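Local structure of osmotically inducible lipoprotein OsmE (4DM5) at residues Tyr12-Asn17 against Leu58-Gln63; Glu18-Asp23 against Gln31-Ile36; Gly42-Leu47 against Glu87-Glu92; Gly51-Tyr56 against Pro66-Phe71. The protein is of unknown function but is an osmotically inducible lipoprotein of the BamE family, probably attached to a bacterial membrane by its lipid anchor. One frame throughout, in Å; residues are numbered along the deposited sequence.

Contact 1: residues Tyr12-Asn17 against Leu58-Gln63; sequences YITFRN and LNKDGQ
Phe15 holds its ring carbon CG anti to its own carbonyl carbon (chi1 -63°), and this swings the ring end toward Leu58 and Lys60. Lys60 answers with CG anti to the backbone N (chi1 180°), which brings CG against Thr14 O. The two side chains run past each other in opposite directions. Ring atom Phe15 CE1 lies 3.8 Å from Lys60 CB, and Phe15 CD1 lies 3.9 Å from Leu58 CD1; both partners approach the ring obliquely. Thr14 O to Lys60 CG is 3.6 Å. The lysine chain bends about its CB-CG bond (chi2 61°), and its end leads away. The methyl group CG2 of Thr14 sits over one face of the Phe15 ring, near the rim.

Two waters carry the polar links between the segments. One water donates to Thr14 O and to Asp61 OD2. A second lies 2.7 Å from Thr14 OG1 and donates to Gln63 OE1. Lys60 to Gln63 is a type I' turn that closes the hairpin of strands 52-60 and 63-71. The short, weakly bonded helix 12-15 packs against this end of the hairpin. Phe15 also touches Val10 and Gln65, and Leu58 continues the apolar patch to Leu20 and Val21 of helix 19-22 and to Phe67 of strand 63-71.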
# COMPACT_ATOMS: atom_id res chain seq x y z
N TYR A 12 -6.19 -7.01 12.30
CA TYR A 12 -4.96 -7.39 11.65
C TYR A 12 -4.82 -8.89 11.48
O TYR A 12 -4.40 -9.38 10.44
CB TYR A 12 -3.74 -6.73 12.42
CG TYR A 12 -2.42 -7.12 11.90
CD1 TYR A 12 -1.93 -6.54 10.71
CD2 TYR A 12 -1.75 -8.18 12.41
CE1 TYR A 12 -0.71 -6.98 10.24
CE2 TYR A 12 -0.61 -8.66 11.88
CZ TYR A 12 -0.05 -8.06 10.84
OH TYR A 12 1.16 -8.51 10.31
N ILE A 13 -5.29 -9.70 12.42
CA ILE A 13 -5.14 -11.11 12.35
C ILE A 13 -5.78 -11.62 11.06
O ILE A 13 -5.20 -12.53 10.46
CB ILE A 13 -5.79 -11.87 13.61
CG1 ILE A 13 -4.95 -11.66 14.86
CG2 ILE A 13 -5.78 -13.44 13.45
CD1 ILE A 13 -3.47 -12.10 14.70
N THR A 14 -6.92 -11.04 10.66
CA THR A 14 -7.59 -11.55 9.44
C THR A 14 -6.65 -11.47 8.22
O THR A 14 -6.68 -12.37 7.36
CB THR A 14 -8.81 -10.71 9.20
OG1 THR A 14 -9.64 -10.82 10.41
CG2 THR A 14 -9.66 -11.21 7.98
N PHE A 15 -5.83 -10.42 8.21
CA PHE A 15 -5.06 -10.14 7.01
C PHE A 15 -3.60 -10.51 7.12
O PHE A 15 -2.82 -10.16 6.20
CB PHE A 15 -5.26 -8.64 6.68
CG PHE A 15 -6.67 -8.33 6.37
CD1 PHE A 15 -7.22 -8.69 5.15
CD2 PHE A 15 -7.53 -7.71 7.31
CE1 PHE A 15 -8.53 -8.52 4.84
CE2 PHE A 15 -8.89 -7.49 6.99
CZ PHE A 15 -9.35 -7.86 5.73
N ARG A 16 -3.18 -11.04 8.24
CA ARG A 16 -1.72 -11.16 8.48
C ARG A 16 -0.96 -12.02 7.47
O ARG A 16 0.26 -11.83 7.31
CB ARG A 16 -1.39 -11.55 9.92
CG ARG A 16 -1.81 -12.99 10.22
CD ARG A 16 -1.29 -13.56 11.55
NE ARG A 16 0.21 -13.60 11.58
CZ ARG A 16 0.99 -14.68 11.47
NH1 ARG A 16 0.44 -15.89 11.39
NH2 ARG A 16 2.33 -14.56 11.50
N ASN A 17 -1.64 -12.93 6.79
CA ASN A 17 -1.00 -13.79 5.83
C ASN A 17 -1.14 -13.29 4.39
O ASN A 17 -0.68 -13.96 3.47
CB ASN A 17 -1.53 -15.24 6.00
CG ASN A 17 -1.02 -15.88 7.24
OD1 ASN A 17 0.18 -15.84 7.53
ND2 ASN A 17 -1.94 -16.41 8.01
N LEU A 58 -7.74 -5.58 -0.27
CA LEU A 58 -7.50 -6.96 0.20
C LEU A 58 -8.84 -7.64 0.34
O LEU A 58 -9.85 -6.96 0.77
CB LEU A 58 -6.82 -6.91 1.56
CG LEU A 58 -5.50 -6.14 1.70
CD1 LEU A 58 -5.06 -6.12 3.16
CD2 LEU A 58 -4.46 -6.65 0.72
N ASN A 59 -8.88 -8.91 -0.03
CA ASN A 59 -10.15 -9.65 0.04
C ASN A 59 -9.84 -10.97 0.70
O ASN A 59 -9.16 -11.86 0.11
CB ASN A 59 -10.68 -9.83 -1.39
CG ASN A 59 -12.10 -10.33 -1.43
OD1 ASN A 59 -12.75 -10.53 -0.41
ND2 ASN A 59 -12.60 -10.50 -2.63
N LYS A 60 -10.34 -11.17 1.91
CA LYS A 60 -10.00 -12.37 2.64
C LYS A 60 -11.20 -12.72 3.49
O LYS A 60 -11.68 -11.90 4.28
CB LYS A 60 -8.79 -12.14 3.57
CG LYS A 60 -8.40 -13.40 4.36
CD LYS A 60 -8.00 -14.58 3.48
CE LYS A 60 -7.43 -15.67 4.39
NZ LYS A 60 -7.07 -16.81 3.52
N ASP A 61 -11.70 -13.95 3.29
CA ASP A 61 -12.74 -14.48 4.22
C ASP A 61 -13.99 -13.56 4.21
O ASP A 61 -14.62 -13.38 5.33
CB ASP A 61 -12.21 -14.60 5.62
CG ASP A 61 -11.10 -15.73 5.76
OD1 ASP A 61 -11.01 -16.54 4.80
OD2 ASP A 61 -10.47 -15.76 6.81
N GLY A 62 -14.35 -13.12 3.03
CA GLY A 62 -15.52 -12.27 2.82
C GLY A 62 -15.43 -10.85 3.31
O GLY A 62 -16.45 -10.15 3.41
N GLN A 63 -14.21 -10.40 3.61
CA GLN A 63 -14.03 -9.06 4.15
C GLN A 63 -13.13 -8.36 3.17
O GLN A 63 -12.14 -8.93 2.73
CB GLN A 63 -13.36 -9.16 5.48
CG GLN A 63 -14.15 -10.05 6.39
CD GLN A 63 -13.98 -9.59 7.75
OE1 GLN A 63 -13.54 -10.33 8.60
NE2 GLN A 63 -14.36 -8.33 8.00
O HOH W 1 -7.98 -14.81 7.94
O HOH W 2 -11.82 -9.19 10.16

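Contact 2: residues Glu18-Asp23 against Gln31-Ile36; sequences EPLVKD and QEVLRI
Ile36 has the most surface buried here, and it works as a wedge between Pro19 and Asp23. Its CG2 methyl touches both residues, while CD1 reaches the backbone oxygen of Asp23. CG2 is anti to the backbone N and meets the start of helix 19-22. There Ile36 CG2 lies 3.6 Å from Pro19 CB. The other branch ends in CD1, which lies 3.9 Å from Asp23 O. Asp23 also offers its CB, 4.0 Å from Ile36 CG2, so this residue meets the isoleucine through its carbon and backbone atoms. A glycerol lies about 4 Å from the Ile36 side chain; it probably comes from the crystallisation liquor.

Leu20 is the second residue by buried area. It sets out past helix 30-37, but its CD2 methyl turns back to it. Leu20 CD2 and Val33 CG1 are 4.4 Å apart, a loose apolar touch. Both residues also pack on Tyr56 of strand 52-60, so the two helices meet above a shared sheet residue. Pro19 adds its CB from the first turn of its helix. Pro19 CB also lies 3.4 Å from Ile36 O.

Helix 19-22 is short. Glu18 is its N-cap residue, and Glu18 O accepts from both Val21 N and Lys22 N. The carboxylate of Asp23 is engaged within its own segment, in a salt bridge with Lys22 (Asp23 OD1 to Lys22 NZ, 3.5 Å).

The contact thus joins the helices by carbon packing, with the Asp23 carboxylate turned to another partner. Such an interface depends on fit rather than on directed bonds.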
# COMPACT_ATOMS: atom_id res chain seq x y z
N GLU A 18 -1.80 -12.14 4.23
CA GLU A 18 -1.88 -11.54 2.84
C GLU A 18 -0.46 -11.17 2.42
O GLU A 18 0.24 -10.54 3.16
CB GLU A 18 -2.68 -10.30 2.85
CG GLU A 18 -4.14 -10.54 2.92
CD GLU A 18 -4.61 -11.24 1.63
OE1 GLU A 18 -4.30 -10.83 0.46
OE2 GLU A 18 -5.30 -12.23 1.77
N PRO A 19 -0.05 -11.55 1.19
CA PRO A 19 1.30 -11.21 0.74
C PRO A 19 1.68 -9.72 0.84
O PRO A 19 2.82 -9.41 1.27
CB PRO A 19 1.36 -11.65 -0.75
CG PRO A 19 0.37 -12.78 -0.74
CD PRO A 19 -0.77 -12.39 0.23
N LEU A 20 0.71 -8.82 0.54
CA LEU A 20 1.02 -7.42 0.69
C LEU A 20 1.37 -6.99 2.11
O LEU A 20 2.12 -6.01 2.35
CB LEU A 20 -0.13 -6.56 0.22
CG LEU A 20 -0.10 -6.54 -1.33
CD1 LEU A 20 -1.52 -6.06 -1.75
CD2 LEU A 20 1.03 -5.65 -1.98
N VAL A 21 0.80 -7.70 3.07
CA VAL A 21 0.97 -7.40 4.49
C VAL A 21 2.16 -8.17 4.99
O VAL A 21 2.99 -7.58 5.74
CB VAL A 21 -0.29 -7.87 5.25
CG1 VAL A 21 -0.10 -7.67 6.77
CG2 VAL A 21 -1.44 -7.05 4.76
N LYS A 22 2.30 -9.46 4.69
CA LYS A 22 3.31 -10.24 5.28
C LYS A 22 4.69 -10.04 4.65
O LYS A 22 5.75 -10.15 5.36
CB LYS A 22 2.89 -11.69 5.14
CG LYS A 22 3.79 -12.61 5.99
CD LYS A 22 3.10 -13.94 6.01
CE LYS A 22 3.30 -14.62 4.67
NZ LYS A 22 4.52 -15.48 4.70
N ASP A 23 4.70 -9.75 3.32
CA ASP A 23 5.99 -9.91 2.63
C ASP A 23 6.59 -8.62 2.10
O ASP A 23 7.79 -8.64 1.68
CB ASP A 23 5.83 -10.80 1.43
CG ASP A 23 5.40 -12.20 1.84
OD1 ASP A 23 5.81 -12.72 2.92
OD2 ASP A 23 4.64 -12.77 1.02
N GLN A 31 9.13 -3.22 -8.73
CA GLN A 31 8.86 -4.47 -9.39
C GLN A 31 8.68 -5.67 -8.44
O GLN A 31 7.88 -6.53 -8.65
CB GLN A 31 10.07 -4.77 -10.36
CG GLN A 31 9.93 -4.17 -11.72
CD GLN A 31 11.02 -4.67 -12.59
OE1 GLN A 31 11.22 -5.89 -12.74
NE2 GLN A 31 11.77 -3.75 -13.16
N GLU A 32 9.38 -5.68 -7.31
CA GLU A 32 9.19 -6.73 -6.34
C GLU A 32 7.80 -6.65 -5.67
O GLU A 32 7.08 -7.62 -5.53
CB GLU A 32 10.24 -6.62 -5.29
CG GLU A 32 10.11 -7.86 -4.42
CD GLU A 32 11.39 -8.38 -3.83
OE1 GLU A 32 12.37 -7.62 -3.55
OE2 GLU A 32 11.36 -9.62 -3.59
N VAL A 33 7.37 -5.40 -5.39
CA VAL A 33 6.05 -5.30 -4.87
C VAL A 33 5.01 -5.78 -5.89
O VAL A 33 4.04 -6.43 -5.48
CB VAL A 33 5.78 -3.86 -4.46
CG1 VAL A 33 4.29 -3.62 -4.11
CG2 VAL A 33 6.67 -3.47 -3.28
N LEU A 34 5.17 -5.44 -7.19
CA LEU A 34 4.21 -5.94 -8.17
C LEU A 34 4.11 -7.51 -8.22
O LEU A 34 3.02 -8.14 -8.31
CB LEU A 34 4.56 -5.37 -9.60
CG LEU A 34 4.39 -3.88 -9.68
CD1 LEU A 34 4.93 -3.22 -10.97
CD2 LEU A 34 2.87 -3.62 -9.47
N ARG A 35 5.28 -8.14 -8.11
CA ARG A 35 5.31 -9.59 -8.05
C ARG A 35 4.64 -10.23 -6.85
O ARG A 35 3.86 -11.17 -6.95
CB ARG A 35 6.78 -10.05 -8.09
CG ARG A 35 7.36 -9.77 -9.51
CD ARG A 35 8.73 -10.34 -9.92
NE ARG A 35 9.82 -9.49 -9.54
CZ ARG A 35 10.52 -8.62 -10.23
NH1 ARG A 35 10.30 -8.36 -11.54
NH2 ARG A 35 11.41 -7.92 -9.52
N ILE A 36 4.81 -9.57 -5.69
CA ILE A 36 4.27 -10.10 -4.47
C ILE A 36 2.81 -9.92 -4.39
O ILE A 36 2.05 -10.82 -3.93
CB ILE A 36 4.88 -9.30 -3.28
CG1 ILE A 36 6.37 -9.72 -3.01
CG2 ILE A 36 4.06 -9.56 -1.99
CD1 ILE A 36 7.16 -8.75 -2.13

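Contact 3: residues Gly42-Leu47 against Glu87-Glu92; sequences GTQKRL and ELDRHE
Asp89 and Leu47 cross at a slant, with the carboxylate lying against the leucine backbone and CB. Leu47 N donates to Asp89 OD1 at 2.9 Å, and the N-H points almost straight at the oxygen. It arrives from above the carboxylate plane, 53° out of it. Leu47 CB lies 3.4 Å from Asp89 CG, so the carbon packs beside the same group that takes the bond. The aspartate is aimed here by its chi1 of -84°, which leaves CG anti to the carbonyl carbon. Gln44 extends toward Asp89 from the opposite direction.

Arg46 and Glu92 also meet at a slant. Their guanidinium and carboxylate planes are 38° apart. Arg46 NH2 donates to Glu92 OE2 at 3.1 Å in a nearly straight bond that is part of a salt bridge. The acceptor lies almost in the guanidinium plane, at its edge, and uses its syn lone pair. The other end of the group is occupied as well: Arg46 NH1 bonds to Phe71 O and forms a salt bridge with Asp78. This spread of partners around a buried guanidinium would fix its rotation and probably balances its charge. Glu92 OE2 has a long, weak ion pair with Lys49.

A salt bridge and a backbone-to-carboxylate bond thus join the exit loop of edge strand 42-45 to the C-terminal helix 85-94. The setting is an alpha+beta fold. Helices 12-15, 19-22 and 30-37 precede the four-stranded antiparallel sheet, consistent with the helices-then-sheet layout of the BamE family, and the C-terminal helix packs at its edge strand.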
# COMPACT_ATOMS: atom_id res chain seq x y z
N GLY A 42 -5.14 0.61 -8.34
CA GLY A 42 -4.76 1.87 -8.88
C GLY A 42 -3.35 2.31 -8.49
O GLY A 42 -2.79 1.81 -7.53
N THR A 43 -2.70 3.18 -9.26
CA THR A 43 -1.42 3.73 -8.97
C THR A 43 -1.55 5.22 -9.14
O THR A 43 -2.43 5.69 -9.95
CB THR A 43 -0.18 3.09 -9.65
OG1 THR A 43 -0.19 1.67 -9.61
CG2 THR A 43 1.06 3.49 -9.07
N GLN A 44 -0.76 5.97 -8.42
CA GLN A 44 -0.75 7.44 -8.57
C GLN A 44 0.51 8.04 -8.01
O GLN A 44 1.30 7.44 -7.22
CB GLN A 44 -1.97 8.05 -7.92
CG GLN A 44 -1.97 7.83 -6.39
CD GLN A 44 -3.31 8.16 -5.69
OE1 GLN A 44 -3.33 8.97 -4.79
NE2 GLN A 44 -4.41 7.47 -6.06
N LYS A 45 0.77 9.27 -8.46
CA LYS A 45 1.82 10.01 -7.92
C LYS A 45 1.40 10.45 -6.53
O LYS A 45 0.21 10.74 -6.29
CB LYS A 45 1.95 11.29 -8.85
CG LYS A 45 2.84 12.32 -8.21
CD LYS A 45 4.29 12.00 -8.48
CE LYS A 45 5.18 12.87 -7.62
NZ LYS A 45 5.01 12.68 -6.16
N ARG A 46 2.33 10.49 -5.56
CA ARG A 46 2.02 10.97 -4.20
C ARG A 46 1.76 12.46 -4.26
O ARG A 46 2.55 13.18 -4.85
CB ARG A 46 3.05 10.64 -3.09
CG ARG A 46 3.29 9.18 -2.90
CD ARG A 46 4.55 9.07 -2.07
NE ARG A 46 4.36 9.18 -0.61
CZ ARG A 46 5.27 8.68 0.22
NH1 ARG A 46 6.24 8.07 -0.32
NH2 ARG A 46 5.14 8.73 1.54
N LEU A 47 0.67 12.88 -3.64
CA LEU A 47 0.34 14.29 -3.72
C LEU A 47 1.33 15.18 -3.05
O LEU A 47 1.69 16.21 -3.62
CB LEU A 47 -1.08 14.49 -3.13
CG LEU A 47 -1.66 15.88 -3.31
CD1 LEU A 47 -2.05 16.11 -4.80
CD2 LEU A 47 -2.89 16.02 -2.40
N GLU A 87 -6.73 8.32 0.58
CA GLU A 87 -6.71 8.58 2.01
C GLU A 87 -5.36 9.03 2.54
O GLU A 87 -5.27 9.88 3.42
CB GLU A 87 -7.39 7.46 2.82
CG GLU A 87 -8.83 7.09 2.47
CD GLU A 87 -9.25 5.86 3.31
OE1 GLU A 87 -8.90 4.63 3.06
OE2 GLU A 87 -9.93 6.13 4.33
N LEU A 88 -4.32 8.37 2.07
CA LEU A 88 -3.00 8.73 2.43
C LEU A 88 -2.75 10.21 2.04
O LEU A 88 -2.27 10.95 2.86
CB LEU A 88 -2.00 7.75 1.73
CG LEU A 88 -0.55 8.04 2.08
CD1 LEU A 88 -0.40 7.96 3.60
CD2 LEU A 88 0.25 6.88 1.51
N ASP A 89 -3.12 10.53 0.81
CA ASP A 89 -2.86 11.95 0.32
C ASP A 89 -3.59 12.90 1.24
O ASP A 89 -2.98 13.96 1.62
CB ASP A 89 -3.39 12.08 -1.06
CG ASP A 89 -2.43 11.59 -2.12
OD1 ASP A 89 -1.15 11.35 -1.95
OD2 ASP A 89 -3.00 11.37 -3.20
N ARG A 90 -4.82 12.52 1.58
CA ARG A 90 -5.68 13.36 2.54
C ARG A 90 -4.92 13.57 3.88
O ARG A 90 -4.69 14.72 4.37
CB ARG A 90 -7.16 12.80 2.58
CG ARG A 90 -8.19 13.28 3.57
CD ARG A 90 -9.09 14.27 2.86
NE ARG A 90 -8.50 15.55 3.15
CZ ARG A 90 -8.75 16.72 2.54
NH1 ARG A 90 -8.14 17.80 3.01
NH2 ARG A 90 -9.58 16.82 1.48
N HIS A 91 -4.37 12.49 4.44
CA HIS A 91 -3.51 12.57 5.59
C HIS A 91 -2.21 13.33 5.48
O HIS A 91 -1.85 14.07 6.41
CB HIS A 91 -3.23 11.16 6.18
CG HIS A 91 -2.48 11.23 7.48
ND1 HIS A 91 -1.16 10.95 7.57
CD2 HIS A 91 -2.88 11.66 8.75
CE1 HIS A 91 -0.73 11.16 8.83
NE2 HIS A 91 -1.80 11.58 9.56
N GLU A 92 -1.42 13.15 4.43
CA GLU A 92 -0.15 13.87 4.34
C GLU A 92 -0.42 15.39 4.13
O GLU A 92 0.44 16.21 4.53
CB GLU A 92 0.83 13.26 3.31
CG GLU A 92 1.34 11.87 3.75
CD GLU A 92 2.28 11.12 2.78
OE1 GLU A 92 2.55 11.63 1.68
OE2 GLU A 92 2.76 9.96 3.10

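Contact 4: residues Gly51-Tyr56 against Pro66-Phe71; sequences GSCNSY and PFYVSF
Tyr56 and Phe67 stand side by side on one face of the hairpin, together with Asn54, Val69, Ser52 and Phe71. Tyr56 folds its ring back along the neighbouring strand. There a methyl of Val69 fits against the ring: Tyr56 CE2 meets Val69 CG2 obliquely, at 3.9 Å. Phe67 O lies near the plane of the same ring. The Asn54 amide sits between the Tyr56 hydroxyl and the edge of the Phe71 ring. On one side Asn54 ND2 donates to Tyr56 OH at 3.0 Å. On the other, Asn54 ND2 lies 3.6 Å from Phe71 CE2, with the amide and ring planes 59° apart. Ser52 OG comes obliquely to Phe71 CD2.

The other face carries Cys53, Ser55, Tyr68 and Ser70. Tyr68 takes a chi1 of 84°, which puts CG between its backbone N and carbonyl carbon and places the ring beside the sulfur. Cys53 SG lies 3.8 Å from Tyr68 CD1, an oblique sulfur-aromatic contact.

The two strands run antiparallel, 164° between their N-to-C directions. Asn54 and Val69 form a hydrogen-bonded pair, and Asn54 N to Val69 O is 2.8 Å and nearly straight. Tyr56 and Phe67 form another such pair.

The hairpin lies at the middle of the sheet, between strands 42-45 and 77-81. Helices 19-22 and 30-37 cover the face with Tyr56 and Phe71, through Leu20 and Val33. Helix 85-94 covers the face with Tyr68 through Leu88, and the Cys53-Cys85 disulfide ties it to strand 52-60.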
# COMPACT_ATOMS: atom_id res chain seq x y z
N GLY A 51 7.54 10.52 -4.94
CA GLY A 51 7.36 9.06 -5.03
C GLY A 51 5.92 8.79 -5.43
O GLY A 51 5.19 9.71 -5.88
N SER A 52 5.44 7.58 -5.22
CA SER A 52 4.26 7.14 -5.81
C SER A 52 3.57 6.16 -4.84
O SER A 52 4.11 5.86 -3.79
CB SER A 52 4.50 6.39 -7.05
OG SER A 52 5.31 5.32 -6.73
N CYS A 53 2.36 5.85 -5.16
CA CYS A 53 1.56 5.03 -4.20
C CYS A 53 0.73 4.01 -5.02
O CYS A 53 0.11 4.34 -6.02
CB CYS A 53 0.66 5.95 -3.40
SG CYS A 53 -0.20 5.10 -2.05
N ASN A 54 0.67 2.77 -4.53
CA ASN A 54 -0.22 1.77 -5.12
C ASN A 54 -1.37 1.46 -4.20
O ASN A 54 -1.16 1.26 -2.96
CB ASN A 54 0.54 0.41 -5.21
CG ASN A 54 1.71 0.36 -6.25
OD1 ASN A 54 1.89 1.31 -6.99
ND2 ASN A 54 2.44 -0.74 -6.29
N SER A 55 -2.56 1.43 -4.77
CA SER A 55 -3.78 1.17 -3.89
C SER A 55 -4.24 -0.23 -4.19
O SER A 55 -4.29 -0.67 -5.38
CB SER A 55 -4.95 2.08 -4.21
OG SER A 55 -4.76 3.39 -3.76
N TYR A 56 -4.73 -0.94 -3.16
CA TYR A 56 -5.27 -2.33 -3.30
C TYR A 56 -6.51 -2.48 -2.49
O TYR A 56 -6.81 -1.62 -1.58
CB TYR A 56 -4.27 -3.35 -2.75
CG TYR A 56 -2.86 -3.20 -3.33
CD1 TYR A 56 -2.52 -3.96 -4.44
CD2 TYR A 56 -1.93 -2.36 -2.79
CE1 TYR A 56 -1.23 -3.88 -4.99
CE2 TYR A 56 -0.61 -2.21 -3.30
CZ TYR A 56 -0.28 -3.03 -4.41
OH TYR A 56 0.97 -3.00 -4.94
N PRO A 66 -9.18 -1.83 2.23
CA PRO A 66 -8.19 -1.05 1.46
C PRO A 66 -6.80 -1.22 2.07
O PRO A 66 -6.59 -1.33 3.29
CB PRO A 66 -8.67 0.38 1.62
CG PRO A 66 -10.19 0.19 1.70
CD PRO A 66 -10.28 -0.95 2.67
N PHE A 67 -5.79 -1.15 1.19
CA PHE A 67 -4.42 -1.22 1.60
C PHE A 67 -3.61 -0.40 0.61
O PHE A 67 -3.96 -0.35 -0.58
CB PHE A 67 -3.93 -2.68 1.58
CG PHE A 67 -2.65 -2.87 2.33
CD1 PHE A 67 -2.60 -3.00 3.72
CD2 PHE A 67 -1.47 -3.08 1.61
CE1 PHE A 67 -1.40 -3.23 4.35
CE2 PHE A 67 -0.26 -3.28 2.28
CZ PHE A 67 -0.21 -3.37 3.69
N TYR A 68 -2.50 0.12 1.03
CA TYR A 68 -1.57 0.86 0.11
C TYR A 68 -0.15 0.40 0.36
O TYR A 68 0.23 -0.03 1.46
CB TYR A 68 -1.69 2.38 0.25
CG TYR A 68 -0.89 2.96 1.35
CD1 TYR A 68 0.46 3.30 1.24
CD2 TYR A 68 -1.49 3.14 2.64
CE1 TYR A 68 1.25 3.75 2.26
CE2 TYR A 68 -0.72 3.68 3.70
CZ TYR A 68 0.66 3.92 3.53
OH TYR A 68 1.42 4.45 4.55
N VAL A 69 0.67 0.59 -0.68
CA VAL A 69 2.11 0.62 -0.49
C VAL A 69 2.69 1.89 -1.16
O VAL A 69 2.26 2.19 -2.30
CB VAL A 69 2.76 -0.62 -1.21
CG1 VAL A 69 4.29 -0.60 -1.05
CG2 VAL A 69 2.21 -1.92 -0.61
N SER A 70 3.46 2.64 -0.38
CA SER A 70 4.05 3.86 -0.96
C SER A 70 5.52 3.69 -1.16
O SER A 70 6.21 2.90 -0.47
CB SER A 70 3.75 5.06 -0.06
OG SER A 70 4.38 4.95 1.23
N PHE A 71 6.01 4.49 -2.14
CA PHE A 71 7.37 4.45 -2.51
C PHE A 71 7.96 5.85 -2.44
O PHE A 71 7.24 6.84 -2.74
CB PHE A 71 7.56 4.00 -3.97
CG PHE A 71 7.01 2.63 -4.22
CD1 PHE A 71 7.79 1.47 -4.07
CD2 PHE A 71 5.61 2.48 -4.53
CE1 PHE A 71 7.23 0.23 -4.25
CE2 PHE A 71 5.06 1.21 -4.67
CZ PHE A 71 5.85 0.09 -4.58

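Overall arrangement
Contact 4 is the hub, about 3 Å from the centre of the chain. Contact 2 lies on one face of its hairpin, their centres 11 Å apart. Contact 3 is 8 Å away, centre to centre, and its strand 42-45 continues the sheet by backbone bonding to Cys53 and Ser55. Contact 1 shares strand 52-60 with contact 4, where Leu58 meets Phe67, but their centres are about 18 Å apart. Contacts 1 and 2 join through Tyr12 and Val21. Contacts 1 and 3 lie on opposite sides of the chain's centre, 23 Å apart between centres. So do contacts 2 and 3, whose nearest atoms are about 6 Å apart. No active site is known.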